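Local coordinates for uncharacterized protein (Bacteroides ovatus, PDB 4IPB), which is of unknown function but belongs to the DUF2874 family (PF11396) of PepSY-like, putative beta-lactamase-inhibitor-like proteins, at residues A[38-43]-A[57-62]; A[96-101]-A[115-120]. One frame throughout, in Å; residues are numbered along the deposited sequence.

Interaction 1. Residues A[38-43]-A[57-62]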
loop_
_atom_site.group_PDB
_atom_site.type_symbol
_atom_site.label_atom_id
_atom_site.label_comp_id
_atom_site.label_asym_id
_atom_site.label_seq_id
_atom_site.Cartn_x
_atom_site.Cartn_y
_atom_site.Cartn_z
ATOM N N ASN A 38 12.462 -8.178 5.391
ATOM C CA ASN A 38 12.155 -8.684 6.752
ATOM C C ASN A 38 10.774 -9.307 6.836
ATOM O O ASN A 38 9.991 -8.992 7.738
ATOM C CB ASN A 38 12.257 -7.558 7.787
ATOM C CG ASN A 38 13.594 -6.847 7.750
ATOM O OD1 ASN A 38 14.641 -7.484 7.803
ATOM N ND2 ASN A 38 13.566 -5.516 7.656
ATOM N N GLY A 39 10.451 -10.142 5.855
ATOM C CA GLY A 39 9.183 -10.834 5.809
ATOM C C GLY A 39 7.980 -10.151 5.175
ATOM O O GLY A 39 6.913 -10.741 5.129
ATOM N N PHE A 40 8.125 -8.915 4.674
ATOM C CA PHE A 40 6.987 -8.192 4.092
ATOM C C PHE A 40 7.264 -7.724 2.669
ATOM O O PHE A 40 8.380 -7.301 2.378
ATOM C CB PHE A 40 6.625 -6.929 4.932
ATOM C CG PHE A 40 6.205 -7.219 6.354
ATOM C CD1 PHE A 40 4.892 -7.516 6.654
ATOM C CD2 PHE A 40 7.151 -7.258 7.370
ATOM C CE1 PHE A 40 4.500 -7.815 7.960
ATOM C CE2 PHE A 40 6.779 -7.562 8.676
ATOM C CZ PHE A 40 5.445 -7.818 8.973
ATOM N N THR A 41 6.264 -7.814 1.814
ATOM C CA THR A 41 6.362 -7.255 0.462
ATOM C C THR A 41 6.161 -5.775 0.486
ATOM O O THR A 41 5.274 -5.276 1.147
ATOM C CB THR A 41 5.361 -7.890 -0.495
ATOM O OG1 THR A 41 5.700 -9.262 -0.618
ATOM C CG2 THR A 41 5.422 -7.252 -1.880
ATOM N N LYS A 42 7.034 -5.068 -0.231
ATOM C CA LYS A 42 7.009 -3.627 -0.303
ATOM C C LYS A 42 6.996 -3.103 -1.745
ATOM O O LYS A 42 7.551 -3.748 -2.653
ATOM C CB LYS A 42 8.264 -3.078 0.358
ATOM C CG LYS A 42 8.515 -3.505 1.803
ATOM C CD LYS A 42 8.898 -2.345 2.651
ATOM C CE LYS A 42 8.919 -2.722 4.117
ATOM N NZ LYS A 42 8.136 -1.750 4.909
ATOM N N ASN A 43 6.299 -1.976 -1.931
ATOM C CA ASN A 43 6.372 -1.195 -3.177
ATOM C C ASN A 43 6.722 0.205 -2.761
ATOM O O ASN A 43 5.969 0.877 -2.019
ATOM C CB ASN A 43 5.043 -1.254 -3.922
ATOM C CG ASN A 43 4.805 -2.593 -4.519
ATOM O OD1 ASN A 43 5.346 -2.900 -5.598
ATOM N ND2 ASN A 43 4.014 -3.412 -3.857
ATOM N N THR A 57 3.347 -1.235 2.241
ATOM C CA THR A 57 3.809 -2.471 2.824
ATOM C C THR A 57 2.608 -3.411 2.986
ATOM O O THR A 57 1.588 -3.026 3.547
ATOM C CB THR A 57 4.430 -2.284 4.216
ATOM O OG1 THR A 57 5.531 -1.337 4.146
ATOM C CG2 THR A 57 4.964 -3.574 4.791
ATOM N N ASP A 58 2.749 -4.620 2.469
ATOM C CA ASP A 58 1.683 -5.593 2.540
ATOM C C ASP A 58 1.724 -6.308 3.884
ATOM O O ASP A 58 2.568 -7.191 4.107
ATOM C CB ASP A 58 1.894 -6.651 1.460
ATOM C CG ASP A 58 1.845 -6.080 0.026
ATOM O OD1 ASP A 58 1.227 -5.045 -0.206
ATOM O OD2 ASP A 58 2.415 -6.724 -0.886
ATOM N N LEU A 59 0.800 -5.940 4.749
ATOM C CA LEU A 59 0.680 -6.517 6.082
ATOM C C LEU A 59 -0.164 -7.793 6.119
ATOM O O LEU A 59 -0.047 -8.547 7.067
ATOM C CB LEU A 59 0.089 -5.483 7.036
ATOM C CG LEU A 59 0.851 -4.167 7.246
ATOM C CD1 LEU A 59 0.132 -3.249 8.222
ATOM C CD2 LEU A 59 2.243 -4.441 7.733
ATOM N N VAL A 60 -0.954 -8.026 5.061
ATOM C CA VAL A 60 -1.661 -9.304 4.784
ATOM C C VAL A 60 -2.914 -9.477 5.659
ATOM O O VAL A 60 -4.002 -9.723 5.135
ATOM C CB VAL A 60 -0.759 -10.542 4.915
ATOM C CG1 VAL A 60 -1.523 -11.812 4.529
ATOM C CG2 VAL A 60 0.509 -10.401 4.070
ATOM N N SER A 61 -2.747 -9.359 6.964
ATOM C CA SER A 61 -3.806 -9.768 7.899
ATOM C C SER A 61 -4.048 -8.829 9.071
ATOM O O SER A 61 -3.213 -7.999 9.398
ATOM C CB SER A 61 -3.516 -11.157 8.405
ATOM O OG SER A 61 -2.201 -11.264 8.911
ATOM N N LEU A 62 -5.201 -8.998 9.726
ATOM C CA LEU A 62 -5.664 -8.074 10.773
ATOM C C LEU A 62 -4.824 -8.099 12.025
ATOM O O LEU A 62 -4.794 -7.104 12.749
ATOM C CB LEU A 62 -7.099 -8.404 11.171
ATOM C CG LEU A 62 -8.205 -8.182 10.134
ATOM C CD1 LEU A 62 -9.504 -8.614 10.790
ATOM C CD2 LEU A 62 -8.269 -6.750 9.606
HETATM O O HOH W 1 3.808 -9.190 2.897
HETATM O O HOH W 2 2.857 -3.241 -1.292
#
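Phe40, Thr41 and Lys42 meet Thr57, Asp58 and Leu59 at the open end of the beta hairpin formed by strands 40-46 and 52-58, where the strands begin to part. Asp58 N gives a nearly straight bond to Thr41 O (2.9 Å, 178° at the hydrogen). In the other direction the gap is bridged by a water, which accepts from Thr41 N and donates to Asp58 O at 2.6 Å. Lys42 and Thr57 form the adjoining non-hydrogen-bonded pair, their side chains running alongside each other. Bends at chi2 (-134°) and chi4 (-130°) of the lysine bring NZ to Thr57 OG1, to which it donates at 2.7 Å. Thr57 CG2 is 3.7 Å from Phe40 CB, and the phenyl edge meets Asp58 O, 3.5 Å from CD1. Thr57 CG2 and Leu59 CD2 lie obliquely off the same side of the ring plane. Asp58 OD2 lies 3.2 Å from Thr41 CB and equally near its CG2, while OD1 accepts a hydrogen bond from a second water, itself an acceptor from Asn43 ND2 at 2.8 Å. Direct and water-mediated bonds thus share the pairing here, consistent with a hairpin end that admits solvent between its strands.

Interaction 2. Residues A[96-101]-A[115-120]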
loop_
_atom_site.group_PDB
_atom_site.type_symbol
_atom_site.label_atom_id
_atom_site.label_comp_id
_atom_site.label_asym_id
_atom_site.label_seq_id
_atom_site.Cartn_x
_atom_site.Cartn_y
_atom_site.Cartn_z
ATOM N N ALA A 96 -0.223 8.653 7.182
ATOM C CA ALA A 96 -0.357 7.276 6.745
ATOM C C ALA A 96 -1.814 6.854 6.621
ATOM O O ALA A 96 -2.701 7.345 7.290
ATOM C CB ALA A 96 0.365 6.320 7.681
ATOM N N ILE A 97 -2.039 5.892 5.747
ATOM C CA ILE A 97 -3.347 5.316 5.468
ATOM C C ILE A 97 -3.219 3.787 5.511
ATOM O O ILE A 97 -2.277 3.233 4.993
ATOM C CB ILE A 97 -3.850 5.661 4.063
ATOM C CG1 ILE A 97 -3.973 7.150 3.903
ATOM C CG2 ILE A 97 -5.223 5.020 3.831
ATOM C CD1 ILE A 97 -4.170 7.635 2.462
ATOM N N ILE A 98 -4.174 3.148 6.168
ATOM C CA ILE A 98 -4.277 1.718 6.183
ATOM C C ILE A 98 -5.402 1.310 5.231
ATOM O O ILE A 98 -6.530 1.759 5.360
ATOM C CB ILE A 98 -4.592 1.181 7.588
ATOM C CG1 ILE A 98 -3.463 1.449 8.580
ATOM C CG2 ILE A 98 -4.797 -0.340 7.506
ATOM C CD1 ILE A 98 -3.508 2.807 9.225
ATOM N N VAL A 99 -5.082 0.485 4.248
ATOM C CA VAL A 99 -6.057 0.074 3.242
ATOM C C VAL A 99 -6.336 -1.379 3.511
ATOM O O VAL A 99 -5.440 -2.234 3.437
ATOM C CB VAL A 99 -5.582 0.292 1.795
ATOM C CG1 VAL A 99 -6.680 -0.111 0.860
ATOM C CG2 VAL A 99 -5.222 1.752 1.568
ATOM N N ILE A 100 -7.595 -1.669 3.827
ATOM C CA ILE A 100 -8.024 -3.058 4.040
ATOM C C ILE A 100 -8.914 -3.440 2.886
ATOM O O ILE A 100 -9.920 -2.777 2.644
ATOM C CB ILE A 100 -8.768 -3.243 5.368
ATOM C CG1 ILE A 100 -7.935 -2.653 6.519
ATOM C CG2 ILE A 100 -9.111 -4.715 5.567
ATOM C CD1 ILE A 100 -8.622 -2.723 7.877
ATOM N N LYS A 101 -8.529 -4.502 2.152
ATOM C CA LYS A 101 -9.340 -5.009 1.064
ATOM C C LYS A 101 -10.187 -6.154 1.579
ATOM O O LYS A 101 -9.671 -7.139 2.127
ATOM C CB LYS A 101 -8.483 -5.478 -0.106
ATOM C CG LYS A 101 -9.291 -5.824 -1.331
ATOM C CD LYS A 101 -8.390 -6.268 -2.447
ATOM C CE LYS A 101 -9.200 -6.625 -3.666
ATOM N NZ LYS A 101 -8.403 -7.400 -4.649
ATOM N N TYR A 115 -8.516 3.603 6.112
ATOM C CA TYR A 115 -8.533 3.980 7.499
ATOM C C TYR A 115 -7.353 4.904 7.843
ATOM O O TYR A 115 -6.233 4.689 7.376
ATOM C CB TYR A 115 -8.411 2.742 8.435
ATOM C CG TYR A 115 -9.686 1.958 8.570
ATOM C CD1 TYR A 115 -10.591 2.293 9.535
ATOM C CD2 TYR A 115 -9.954 0.854 7.748
ATOM C CE1 TYR A 115 -11.781 1.590 9.684
ATOM C CE2 TYR A 115 -11.150 0.145 7.879
ATOM C CZ TYR A 115 -12.034 0.513 8.849
ATOM O OH TYR A 115 -13.231 -0.153 9.013
ATOM N N THR A 116 -7.614 5.817 8.748
ATOM C CA THR A 116 -6.545 6.602 9.342
ATOM C C THR A 116 -5.937 5.782 10.465
ATOM O O THR A 116 -6.569 4.845 11.023
ATOM C CB THR A 116 -7.031 7.960 9.919
ATOM O OG1 THR A 116 -7.769 7.747 11.122
ATOM C CG2 THR A 116 -7.893 8.754 8.910
ATOM N N PRO A 117 -4.734 6.153 10.897
ATOM C CA PRO A 117 -4.139 5.518 12.096
ATOM C C PRO A 117 -4.921 5.665 13.377
ATOM O O PRO A 117 -4.689 4.885 14.306
ATOM C CB PRO A 117 -2.784 6.215 12.223
ATOM C CG PRO A 117 -2.488 6.644 10.776
ATOM C CD PRO A 117 -3.817 7.120 10.295
ATOM N N GLN A 118 -5.817 6.656 13.453
ATOM C CA GLN A 118 -6.705 6.824 14.597
ATOM C C GLN A 118 -8.003 6.015 14.464
ATOM O O GLN A 118 -8.920 6.140 15.275
ATOM C CB GLN A 118 -7.036 8.300 14.780
ATOM C CG GLN A 118 -5.839 9.200 15.068
ATOM C CD GLN A 118 -4.860 9.369 13.904
ATOM O OE1 GLN A 118 -5.258 9.510 12.736
ATOM N NE2 GLN A 118 -3.563 9.311 14.213
ATOM N N GLY A 119 -8.114 5.221 13.423
ATOM C CA GLY A 119 -9.230 4.305 13.231
ATOM C C GLY A 119 -10.443 4.907 12.536
ATOM O O GLY A 119 -11.516 4.290 12.543
ATOM N N ILE A 120 -10.273 6.058 11.876
ATOM C CA ILE A 120 -11.405 6.669 11.159
ATOM C C ILE A 120 -11.475 6.054 9.763
ATOM O O ILE A 120 -10.480 6.015 9.054
ATOM C CB ILE A 120 -11.276 8.204 11.087
ATOM C CG1 ILE A 120 -11.190 8.808 12.492
ATOM C CG2 ILE A 120 -12.412 8.768 10.245
ATOM C CD1 ILE A 120 -12.344 8.544 13.390
#
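Tyr115 O receives Ile98 N at 2.8 Å, in the carbonyl plane and with 172° at the hydrogen, and a weaker CA-H contact reaches it from Ile97 CA at 3.5 Å. The reciprocal bond, Tyr115 N to Ile98 O, is just as short at 2.8 Å, so Ile98 and Tyr115 make an antiparallel hydrogen-bonded pair between strand 97-104 and the last residue of strand 107-115. Their side chains lie on one face of the sheet, the face covered by helix 67-75, where Val69 touches Ile98 and Phe73 touches both Tyr115 and Ile100. The tip of Ile100, CD1, comes obliquely to the tyrosine ring, 3.8 Å from CD2 and equally near CE2. Past the tyrosine the chain turns back toward strand 121-126 through a type I turn from Thr116 to Gly119 with a classic G1 bulge: Gly119 N bonds to Thr116 O, Thr116 N bonds to Ile120 O, and the glycine has positive phi (87°). Thr116 OG1, lying beside both its backbone N and its carbonyl carbon (chi1 73°), accepts Ile120 N at 3.1 Å and, weakly, Gln118 N. Pro117 brings the turn against Ala96, just ahead of strand 97-104, its CD 3.2 Å from Ala96 O and its CG facing Ala96 CB. Ile98 CD1 fits beside the Thr116-Pro117 peptide, 3.9 Å from Pro117 N.

In the fold
Interactions 1 and 2 lie in one antiparallel sheet, separated by strand 82-90, which pairs with strand 52-58 along one edge and with strand 97-104 along the other. Their centres are 15 Å apart, and their nearest atoms, about 4 Å apart, do not touch. Met88 of the intervening strand is common to both: it bonds through its backbone to Thr57 and is touched by Leu59 from interaction 1 and by Ala96 and Ile98 from interaction 2. The surroundings differ, since 38-43 with 57-62 is a surface contact, whereas 96-101 with 115-120 is partly buried. A glycerol, probably from the crystallisation liquor, lies about 5 Å from the Lys42 side chain.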